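Local coordinates for uncharacterized protein (Bacteroides ovatus CL02T12C04, PDB 6PTM), which probably hydrolyses carrageenan chains from their ends, as an exo-acting family GH42 glycoside hydrolase from a gut bacterium, at residues Arg348-Gln351 with Ala352-Gly356; Ser407-Leu411 with Glu412-Arg416; Val641-Asn645 with Glu646-Thr650. All blocks are in the same frame, centred on the assembly; numbering follows the deposited sequence. Where two conformers were deposited one is given.

The three contacts come in order along one chain, contacts 1 and 2 in the beta-galactosidase-family region and contact 3 in a separate five-stranded parallel sheet. Contacts 1 and 2 share helix 358-385: contact 1 packs against its first turns, contact 2 further along it. Their centres lie about 21 Å apart. Contact 3 sits at the end of strand 640-643 of that sheet, about 26 Å from contact 1 and about 25 Å from contact 2, centre to centre. None touches another. Helix 570-575, which follows a strand of the same sheet, nevertheless bonds to Q355 of contact 1 and D410 of contact 2, so both lie where the two parts meet.

Contact 1: Arg348-Gln351 with Ala352-Gly356; sequences RIMQ and ASMQG
The backbone N of M354 donates to the carbonyl O of Q351 at 3.0 Å, closing a four-residue turn, Q351 to M354. The bond is fairly straight at the hydrogen (156°), but the donor stands above the carbonyl plane rather than at a lone pair. A second, weak bond runs the opposite way: the backbone N of Q351 points at SD of M354, 3.4 Å off, with the hydrogen well aligned (166°). The thioether gets there because CG of M354 lies anti to its own carbonyl carbon (chi1 -63°) and the chain then runs extended, carrying sulfur back to the backbone N of Q351. M354 thus meets Q351 twice, as a backbone donor and, weakly, as a side-chain acceptor.

The amide of Q351 looks elsewhere. Its chain folds at chi2, NE2 bonds E300, and OE1 receives a weak bond from a water whose firmer tie is as acceptor from the backbone N of A352, at 2.8 Å. Next to the turn, CE of M354 rests 4.0 Å from CG of Q351, and OG of S353 passes 3.7 Å from CB of Q351.

Sulfur meets sulfur at the inner side: SD of M350 lies 3.9 Å from SD of M354, the two side chains crossing at about a right angle. M350 continues inward onto F363 and M364, while M354 reaches Y360. The arrangement is a short 3-10 turn in the loop leading into helix 358-385, within what GH42 relatives indicate is the catalytic barrel domain.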
ATOM      1  N   ARG A 348     -16.028  12.726  25.632  1.00 14.81           N
ATOM      2  CA  ARG A 348     -14.782  12.930  24.840  1.00 17.11           C
ATOM      3  C   ARG A 348     -14.272  11.606  24.234  1.00 17.28           C
ATOM      4  O   ARG A 348     -13.249  11.618  23.574  1.00 17.19           O
ATOM      5  CB  ARG A 348     -13.694  13.524  25.731  1.00 17.27           C
ATOM      6  CG  ARG A 348     -13.744  15.046  25.819  1.00 18.72           C
ATOM      7  CD  ARG A 348     -15.098  15.605  26.201  1.00 18.00           C
ATOM      8  NE  ARG A 348     -14.981  16.979  26.669  1.00 17.48           N
ATOM      9  CZ  ARG A 348     -16.005  17.769  26.957  1.00 17.41           C
ATOM     10  NH1 ARG A 348     -17.246  17.357  26.786  1.00 16.62           N
ATOM     11  NH2 ARG A 348     -15.775  18.996  27.397  1.00 19.72           N
ATOM     12  N   ILE A 349     -14.949  10.497  24.482  1.00 16.54           N
ATOM     13  CA  ILE A 349     -14.643   9.162  23.907  1.00 15.55           C
ATOM     14  C   ILE A 349     -15.987   8.479  23.666  1.00 16.19           C
ATOM     15  O   ILE A 349     -16.914   8.762  24.438  1.00 16.35           O
ATOM     16  CB  ILE A 349     -13.720   8.386  24.868  1.00 16.54           C
ATOM     17  CG1 ILE A 349     -13.093   7.179  24.166  1.00 18.60           C
ATOM     18  CG2 ILE A 349     -14.471   7.979  26.145  1.00 16.46           C
ATOM     19  CD1 ILE A 349     -11.840   6.685  24.830  1.00 19.82           C
ATOM     20  N   MET A 350     -16.093   7.662  22.613  1.00 14.91           N
ATOM     21  CA  MET A 350     -17.326   6.993  22.227  1.00 16.77           C
ATOM     22  C   MET A 350     -17.338   5.578  22.835  1.00 17.39           C
ATOM     23  O   MET A 350     -16.256   5.006  23.171  1.00 16.24           O
ATOM     24  CB  MET A 350     -17.454   6.903  20.707  1.00 17.57           C
ATOM     25  CG  MET A 350     -17.653   8.246  20.028  1.00 18.90           C
ATOM     26  SD  MET A 350     -19.235   8.966  20.427  1.00 21.03           S
ATOM     27  CE  MET A 350     -18.703  10.084  21.714  1.00 20.98           C
ATOM     28  N   GLN A 351     -18.538   5.029  22.927  1.00 17.05           N
ATOM     29  CA  GLN A 351     -18.781   3.603  23.273  1.00 20.29           C
ATOM     30  C   GLN A 351     -19.169   2.870  21.988  1.00 19.95           C
ATOM     31  O   GLN A 351     -19.927   3.440  21.173  1.00 19.18           O
ATOM     32  CB  GLN A 351     -19.847   3.516  24.382  1.00 21.72           C
ATOM     33  CG  GLN A 351     -19.503   4.294  25.659  1.00 23.50           C
ATOM     34  CD  GLN A 351     -18.247   3.815  26.347  1.00 29.46           C
ATOM     35  OE1 GLN A 351     -17.994   2.612  26.434  1.00 29.67           O
ATOM     36  NE2 GLN A 351     -17.442   4.746  26.858  1.00 31.10           N
ATOM     37  N   ALA A 352     -18.705   1.640  21.818  1.00 19.14           N
ATOM     38  CA  ALA A 352     -19.073   0.791  20.668  1.00 20.70           C
ATOM     39  C   ALA A 352     -20.591   0.666  20.567  1.00 19.84           C
ATOM     40  O   ALA A 352     -21.087   0.702  19.469  1.00 20.86           O
ATOM     41  CB  ALA A 352     -18.416  -0.563  20.790  1.00 21.95           C
ATOM     42  N   SER A 353     -21.314   0.568  21.683  1.00 21.23           N
ATOM     43  CA  SER A 353     -22.806   0.469  21.739  1.00 21.34           C
ATOM     44  C   SER A 353     -23.511   1.664  21.085  1.00 21.37           C
ATOM     45  O   SER A 353     -24.696   1.527  20.755  1.00 20.04           O
ATOM     46  CB  SER A 353     -23.296   0.368  23.153  1.00 21.69           C
ATOM     47  OG  SER A 353     -22.893   1.528  23.883  1.00 21.27           O
ATOM     48  N   MET A 354     -22.838   2.802  20.934  1.00 21.93           N
ATOM     49  CA  MET A 354     -23.434   4.036  20.363  1.00 20.66           C
ATOM     50  C   MET A 354     -23.351   4.004  18.831  1.00 18.65           C
ATOM     51  O   MET A 354     -23.970   4.884  18.143  1.00 18.08           O
ATOM     52  CB  MET A 354     -22.718   5.285  20.872  1.00 20.83           C
ATOM     53  CG  MET A 354     -22.786   5.538  22.356  1.00 24.10           C
ATOM     54  SD  MET A 354     -21.485   6.784  22.826  1.00 31.82           S
ATOM     55  CE  MET A 354     -21.981   7.206  24.504  1.00 32.63           C
ATOM     56  N   GLN A 355     -22.650   3.045  18.240  1.00 18.91           N
ATOM     57  CA  GLN A 355     -22.541   3.063  16.764  1.00 17.77           C
ATOM     58  C   GLN A 355     -23.963   3.055  16.190  1.00 17.46           C
ATOM     59  O   GLN A 355     -24.791   2.261  16.653  1.00 17.65           O
ATOM     60  CB  GLN A 355     -21.702   1.918  16.221  1.00 18.00           C
ATOM     61  CG  GLN A 355     -21.591   1.942  14.720  1.00 18.50           C
ATOM     62  CD  GLN A 355     -20.598   0.917  14.226  1.00 19.50           C
ATOM     63  OE1 GLN A 355     -20.553  -0.199  14.726  1.00 19.70           O
ATOM     64  NE2 GLN A 355     -19.818   1.288  13.225  1.00 18.67           N
ATOM     65  N   GLY A 356     -24.218   3.898  15.203  1.00 15.42           N
ATOM     66  CA  GLY A 356     -25.542   4.007  14.563  1.00 16.74           C
ATOM     67  C   GLY A 356     -26.275   5.247  15.043  1.00 15.50           C
ATOM     68  O   GLY A 356     -27.173   5.687  14.342  1.00 16.15           O
TER
HETATM   69  O   HOH W   1     -16.919   0.737  23.802  1.00 21.46           O

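Contact 2: Ser407-Leu411 with Glu412-Arg416; sequences SGIDL and EALTR
D410 is the N-cap of helix 411-417, and it meets A413 twice, through a capping bond to the backbone N and by laying its carboxylate against the methyl. The carboxylate swings over the helix start because chi1 is 180°, which turns CG away from the backbone N, and OD1 accepts from the backbone N of A413 at 3.1 Å. That N-H points well at the oxygen (163°), yet arrives from above the carboxylate plane. The methyl of A413 rests 3.5 Å from CG of D410. A water also donates to OD1, while OD2 makes a salt bridge with K570 of helix 570-575; a bound 1,2-ethanediol, probably from the crystallisation liquor, lies about 4 Å from this side chain.

L414 answers the backbone of the same residue. Its N donates to O of D410 at 2.9 Å, the first regular bond of the helix. Its CG sits 3.4 Å from that oxygen, and CD1 then meets CD1 of I409 at 4.0 Å, the two chains crossing at about a right angle. I409 itself is held by the loop before it, where its N bonds OG of S407 in an ST turn. Beyond the segments, L414 packs on T372 and F375 of helix 358-385.

L411 sends its side chain onto F456 and M457 of helix 448-460, with CD1 also beside OG1 of T415, but its carbonyl faces along the helix. T415 grips that oxygen twice, with backbone N at 2.9 Å and OG1 at 2.7 Å, and these two donors approach L411 O from opposite faces of the carbonyl plane.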
ATOM      1  N   SER A 407     -10.675   5.895  13.721  1.00 13.69           N
ATOM      2  CA  SER A 407      -9.242   6.290  13.723  1.00 13.67           C
ATOM      3  C   SER A 407      -9.061   7.767  13.337  1.00 12.69           C
ATOM      4  O   SER A 407      -7.953   8.266  13.529  1.00 12.95           O
ATOM      5  CB  SER A 407      -8.442   5.442  12.759  1.00 12.87           C
ATOM      6  OG  SER A 407      -8.918   5.651  11.441  1.00 11.71           O
ATOM      7  N   GLY A 408     -10.051   8.390  12.700  1.00 12.83           N
ATOM      8  CA  GLY A 408      -9.932   9.753  12.140  1.00 13.29           C
ATOM      9  C   GLY A 408      -9.213   9.734  10.791  1.00 13.51           C
ATOM     10  O   GLY A 408      -8.870  10.809  10.247  1.00 13.03           O
ATOM     11  N   ILE A 409      -8.980   8.536  10.257  1.00 13.03           N
ATOM     12  CA  ILE A 409      -8.312   8.355   8.951  1.00 13.66           C
ATOM     13  C   ILE A 409      -9.374   8.232   7.863  1.00 13.72           C
ATOM     14  O   ILE A 409     -10.090   7.174   7.786  1.00 13.48           O
ATOM     15  CB  ILE A 409      -7.362   7.145   8.999  1.00 14.47           C
ATOM     16  CG1 ILE A 409      -6.279   7.370  10.053  1.00 15.61           C
ATOM     17  CG2 ILE A 409      -6.780   6.864   7.628  1.00 15.03           C
ATOM     18  CD1 ILE A 409      -5.482   8.670   9.921  1.00 16.85           C
ATOM     19  N   ASP A 410      -9.402   9.257   7.021  1.00 13.43           N
ATOM     20  CA  ASP A 410     -10.274   9.376   5.829  1.00 13.57           C
ATOM     21  C   ASP A 410      -9.378   9.094   4.622  1.00 12.79           C
ATOM     22  O   ASP A 410      -8.690  10.009   4.183  1.00 12.40           O
ATOM     23  CB  ASP A 410     -10.946  10.749   5.811  1.00 13.31           C
ATOM     24  CG  ASP A 410     -11.880  11.031   4.635  1.00 13.75           C
ATOM     25  OD1 ASP A 410     -11.831  10.287   3.617  1.00 15.70           O
ATOM     26  OD2 ASP A 410     -12.640  12.007   4.730  1.00 13.80           O
ATOM     27  N   LEU A 411      -9.305   7.850   4.172  1.00 12.69           N
ATOM     28  CA  LEU A 411      -8.312   7.454   3.139  1.00 13.72           C
ATOM     29  C   LEU A 411      -8.536   8.297   1.873  1.00 12.77           C
ATOM     30  O   LEU A 411      -7.557   8.654   1.180  1.00 13.41           O
ATOM     31  CB  LEU A 411      -8.430   5.948   2.836  1.00 13.45           C
ATOM     32  CG  LEU A 411      -7.399   5.388   1.859  1.00 13.02           C
ATOM     33  CD1 LEU A 411      -5.993   5.759   2.264  1.00 14.30           C
ATOM     34  CD2 LEU A 411      -7.510   3.874   1.745  1.00 12.83           C
ATOM     35  N   GLU A 412      -9.786   8.557   1.509  1.00 12.65           N
ATOM     36  CA  GLU A 412     -10.063   9.339   0.288  1.00 12.61           C
ATOM     37  C   GLU A 412      -9.458  10.735   0.456  1.00 13.25           C
ATOM     38  O   GLU A 412      -8.717  11.171  -0.427  1.00 13.38           O
ATOM     39  CB  GLU A 412     -11.552   9.522   0.039  1.00 12.49           C
ATOM     40  CG  GLU A 412     -11.802  10.468  -1.106  1.00 12.45           C
ATOM     41  CD  GLU A 412     -13.235  10.458  -1.626  1.00 14.15           C
ATOM     42  OE1 GLU A 412     -14.116  10.261  -0.772  1.00 16.16           O
ATOM     43  OE2 GLU A 412     -13.475  10.666  -2.849  1.00 13.17           O
ATOM     44  N   ALA A 413      -9.759  11.406   1.566  1.00 12.20           N
ATOM     45  CA  ALA A 413      -9.352  12.819   1.735  1.00 13.12           C
ATOM     46  C   ALA A 413      -7.822  12.859   1.826  1.00 12.06           C
ATOM     47  O   ALA A 413      -7.212  13.707   1.173  1.00 12.54           O
ATOM     48  CB  ALA A 413     -10.036  13.451   2.920  1.00 12.67           C
ATOM     49  N   LEU A 414      -7.205  11.953   2.577  1.00 12.67           N
ATOM     50  CA  LEU A 414      -5.738  12.023   2.780  1.00 13.29           C
ATOM     51  C   LEU A 414      -5.047  11.673   1.465  1.00 13.81           C
ATOM     52  O   LEU A 414      -4.023  12.288   1.171  1.00 13.80           O
ATOM     53  CB  LEU A 414      -5.303  11.128   3.938  1.00 13.79           C
ATOM     54  CG  LEU A 414      -5.894  11.529   5.285  1.00 13.01           C
ATOM     55  CD1 LEU A 414      -5.378  10.628   6.391  1.00 13.73           C
ATOM     56  CD2 LEU A 414      -5.580  12.971   5.629  1.00 13.09           C
ATOM     57  N   THR A 415      -5.607  10.745   0.687  1.00 13.53           N
ATOM     58  CA  THR A 415      -5.023  10.364  -0.625  1.00 13.69           C
ATOM     59  C   THR A 415      -5.110  11.556  -1.592  1.00 13.37           C
ATOM     60  O   THR A 415      -4.068  11.934  -2.183  1.00 13.04           O
ATOM     61  CB  THR A 415      -5.672   9.103  -1.179  1.00 13.68           C
ATOM     62  OG1 THR A 415      -5.312   8.044  -0.285  1.00 14.62           O
ATOM     63  CG2 THR A 415      -5.184   8.852  -2.582  1.00 13.93           C
ATOM     64  N   ARG A 416      -6.272  12.184  -1.666  1.00 13.38           N
ATOM     65  CA  ARG A 416      -6.516  13.356  -2.545  0.50 14.08           C
ATOM     66  C   ARG A 416      -5.572  14.499  -2.147  1.00 13.46           C
ATOM     67  O   ARG A 416      -4.988  15.129  -3.038  1.00 13.05           O
ATOM     68  CB  ARG A 416      -7.984  13.759  -2.423  0.50 14.78           C
ATOM     69  CG  ARG A 416      -8.345  15.066  -3.111  0.50 15.59           C
ATOM     70  CD  ARG A 416      -9.719  15.522  -2.644  0.50 16.09           C
ATOM     71  NE  ARG A 416      -9.595  16.060  -1.305  0.50 17.89           N
ATOM     72  CZ  ARG A 416     -10.565  16.096  -0.406  0.50 17.45           C
ATOM     73  NH1 ARG A 416     -11.762  15.656  -0.714  0.50 16.85           N
ATOM     74  NH2 ARG A 416     -10.331  16.600   0.788  0.50 19.41           N
TER
HETATM   75  O   HOH W   2     -12.797   7.857   2.803  1.00 13.08           O
HETATM   76  O   HOH W   3     -13.545  11.778   1.649  1.00 20.68           O

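Contact 3: Val641-Asn645 with Glu646-Thr650; sequences VIIDN and ESFKT
D644 and E646 form an Asx turn just past the end of strand 640-643, which belongs to a parallel sheet with the strand order of a flavodoxin-like fold. Among the hydrogen bonds, OD1 of D644 is the common acceptor. The backbone N of E646 donates to it at 3.2 Å with a clearly bent N-H...O angle (136°), coming from above the carboxylate plane. OG of S647 donates at 2.7 Å on the syn side, much nearer the plane and from the opposite face. The carboxylate is placed by chi1 of 66°, which sets CG between the backbone N and the carbonyl carbon; two donors on OD1, with K619 N on OD2, probably restrain it. S647 OG is itself the acceptor for the backbone N of T620, so the hydrogen-bond network extends into the loop holding T620. On the outer side, K649 curls back through a bend at chi2, and its NZ makes a weak bond of 2.8 Å to the carbonyl O of N645.

Charges gather at the other oxygen of D644. Its OD2 and OE2 of E646 are 4.3 Å apart, two like charges that a water bridges by donating to both. K619 NZ, in a salt bridge with E646 OE2, would offset part of this repulsion.

Apolar packing covers the side toward the sheet. I643 points at the returning loop, with CG1 3.9 Å from CB of S647. F648 takes a left-handed backbone conformation and slants its ring past the isoleucine into the area of V617 and I628; its CD2 lies 3.8 Å from CD1 of I643.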
ATOM      1  N   VAL A 641     -26.369   2.771 -13.495  1.00 21.62           N
ATOM      2  CA  VAL A 641     -26.274   2.458 -12.052  1.00 21.59           C
ATOM      3  C   VAL A 641     -27.009   1.151 -11.796  1.00 24.26           C
ATOM      4  O   VAL A 641     -28.182   1.019 -12.216  1.00 23.11           O
ATOM      5  CB  VAL A 641     -26.828   3.588 -11.182  1.00 20.45           C
ATOM      6  CG1 VAL A 641     -26.814   3.185  -9.731  1.00 19.09           C
ATOM      7  CG2 VAL A 641     -26.089   4.900 -11.398  1.00 21.63           C
ATOM      8  N   ILE A 642     -26.316   0.230 -11.125  1.00 23.29           N
ATOM      9  CA  ILE A 642     -26.835  -1.107 -10.739  1.00 21.53           C
ATOM     10  C   ILE A 642     -26.901  -1.114  -9.227  1.00 20.88           C
ATOM     11  O   ILE A 642     -25.851  -0.973  -8.591  1.00 20.39           O
ATOM     12  CB  ILE A 642     -25.979  -2.256 -11.304  1.00 22.22           C
ATOM     13  CG1 ILE A 642     -25.895  -2.206 -12.831  1.00 22.09           C
ATOM     14  CG2 ILE A 642     -26.517  -3.595 -10.823  1.00 23.82           C
ATOM     15  CD1 ILE A 642     -24.701  -2.916 -13.387  1.00 24.29           C
ATOM     16  N   ILE A 643     -28.103  -1.235  -8.686  1.00 20.75           N
ATOM     17  CA  ILE A 643     -28.355  -1.026  -7.236  1.00 22.94           C
ATOM     18  C   ILE A 643     -29.188  -2.188  -6.725  1.00 23.79           C
ATOM     19  O   ILE A 643     -30.033  -2.705  -7.518  1.00 21.81           O
ATOM     20  CB  ILE A 643     -29.000   0.344  -6.948  1.00 24.65           C
ATOM     21  CG1 ILE A 643     -29.057   0.649  -5.450  1.00 25.30           C
ATOM     22  CG2 ILE A 643     -30.373   0.487  -7.586  1.00 26.87           C
ATOM     23  CD1 ILE A 643     -29.206   2.118  -5.155  1.00 24.62           C
ATOM     24  N   ASP A 644     -28.913  -2.598  -5.485  1.00 21.32           N
ATOM     25  CA  ASP A 644     -29.657  -3.697  -4.826  1.00 21.98           C
ATOM     26  C   ASP A 644     -30.908  -3.095  -4.178  1.00 23.41           C
ATOM     27  O   ASP A 644     -31.174  -1.917  -4.407  1.00 24.96           O
ATOM     28  CB  ASP A 644     -28.778  -4.534  -3.901  1.00 20.87           C
ATOM     29  CG  ASP A 644     -28.233  -3.824  -2.682  1.00 22.41           C
ATOM     30  OD1 ASP A 644     -28.656  -2.705  -2.441  1.00 25.62           O
ATOM     31  OD2 ASP A 644     -27.365  -4.407  -1.991  1.00 22.41           O
ATOM     32  N   ASN A 645     -31.674  -3.898  -3.450  1.00 25.77           N
ATOM     33  CA  ASN A 645     -32.955  -3.457  -2.832  1.00 27.49           C
ATOM     34  C   ASN A 645     -32.668  -2.760  -1.498  1.00 28.62           C
ATOM     35  O   ASN A 645     -33.521  -2.023  -1.039  1.00 34.25           O
ATOM     36  CB  ASN A 645     -33.929  -4.629  -2.684  1.00 29.03           C
ATOM     37  CG  ASN A 645     -34.442  -5.101  -4.026  1.00 30.71           C
ATOM     38  OD1 ASN A 645     -34.268  -6.264  -4.378  1.00 39.14           O
ATOM     39  ND2 ASN A 645     -35.004  -4.194  -4.801  1.00 29.60           N
ATOM     40  N   GLU A 646     -31.477  -2.926  -0.938  1.00 29.62           N
ATOM     41  CA  GLU A 646     -31.173  -2.485   0.439  1.00 30.86           C
ATOM     42  C   GLU A 646     -30.505  -1.100   0.442  1.00 29.13           C
ATOM     43  O   GLU A 646     -30.478  -0.497   1.506  1.00 32.25           O
ATOM     44  CB  GLU A 646     -30.240  -3.473   1.139  1.00 36.73           C
ATOM     45  CG  GLU A 646     -30.614  -4.938   0.990  1.00 43.03           C
ATOM     46  CD  GLU A 646     -29.608  -5.824   1.707  1.00 45.27           C
ATOM     47  OE1 GLU A 646     -29.274  -5.497   2.845  1.00 54.10           O
ATOM     48  OE2 GLU A 646     -29.112  -6.792   1.114  1.00 45.17           O
ATOM     49  N   SER A 647     -30.019  -0.572  -0.683  1.00 23.56           N
ATOM     50  CA  SER A 647     -29.123   0.612  -0.660  1.00 20.59           C
ATOM     51  C   SER A 647     -29.882   1.952  -0.717  1.00 22.38           C
ATOM     52  O   SER A 647     -31.018   2.016  -1.211  1.00 21.42           O
ATOM     53  CB  SER A 647     -28.098   0.471  -1.722  1.00 17.95           C
ATOM     54  OG  SER A 647     -27.248  -0.607  -1.383  1.00 16.99           O
ATOM     55  N   PHE A 648     -29.261   3.024  -0.222  1.00 20.49           N
ATOM     56  CA  PHE A 648     -29.769   4.409  -0.374  1.00 20.49           C
ATOM     57  C   PHE A 648     -31.181   4.540   0.205  1.00 22.13           C
ATOM     58  O   PHE A 648     -31.970   5.207  -0.410  1.00 21.51           O
ATOM     59  CB  PHE A 648     -29.749   4.788  -1.859  1.00 20.62           C
ATOM     60  CG  PHE A 648     -28.378   5.039  -2.441  1.00 20.21           C
ATOM     61  CD1 PHE A 648     -27.213   4.822  -1.712  1.00 18.04           C
ATOM     62  CD2 PHE A 648     -28.255   5.513  -3.738  1.00 19.95           C
ATOM     63  CE1 PHE A 648     -25.969   5.096  -2.266  1.00 18.89           C
ATOM     64  CE2 PHE A 648     -27.010   5.790  -4.282  1.00 20.63           C
ATOM     65  CZ  PHE A 648     -25.869   5.605  -3.541  1.00 19.01           C
ATOM     66  N   LYS A 649     -31.442   3.996   1.392  1.00 23.87           N
ATOM     67  CA  LYS A 649     -32.759   4.058   2.098  1.00 24.67           C
ATOM     68  C   LYS A 649     -32.792   5.207   3.101  1.00 24.13           C
ATOM     69  O   LYS A 649     -33.855   5.787   3.261  1.00 23.49           O
ATOM     70  CB  LYS A 649     -33.015   2.796   2.919  1.00 27.38           C
ATOM     71  CG  LYS A 649     -33.067   1.516   2.110  1.00 32.37           C
ATOM     72  CD  LYS A 649     -34.001   1.622   0.935  1.00 32.10           C
ATOM     73  CE  LYS A 649     -34.499   0.264   0.494  1.00 35.43           C
ATOM     74  NZ  LYS A 649     -35.037   0.326  -0.882  1.00 38.03           N
ATOM     75  N   THR A 650     -31.678   5.493   3.787  1.00 21.97           N
ATOM     76  CA  THR A 650     -31.621   6.613   4.762  1.00 21.69           C
ATOM     77  C   THR A 650     -30.415   7.531   4.545  1.00 24.04           C
ATOM     78  O   THR A 650     -29.474   7.190   3.767  1.00 23.52           O
ATOM     79  CB  THR A 650     -31.565   6.103   6.203  1.00 20.36           C
ATOM     80  OG1 THR A 650     -30.260   5.575   6.447  1.00 22.03           O
ATOM     81  CG2 THR A 650     -32.609   5.047   6.500  1.00 22.81           C
TER
HETATM   82  O   HOH W   4     -28.314  -6.642  -1.402  1.00 26.36           O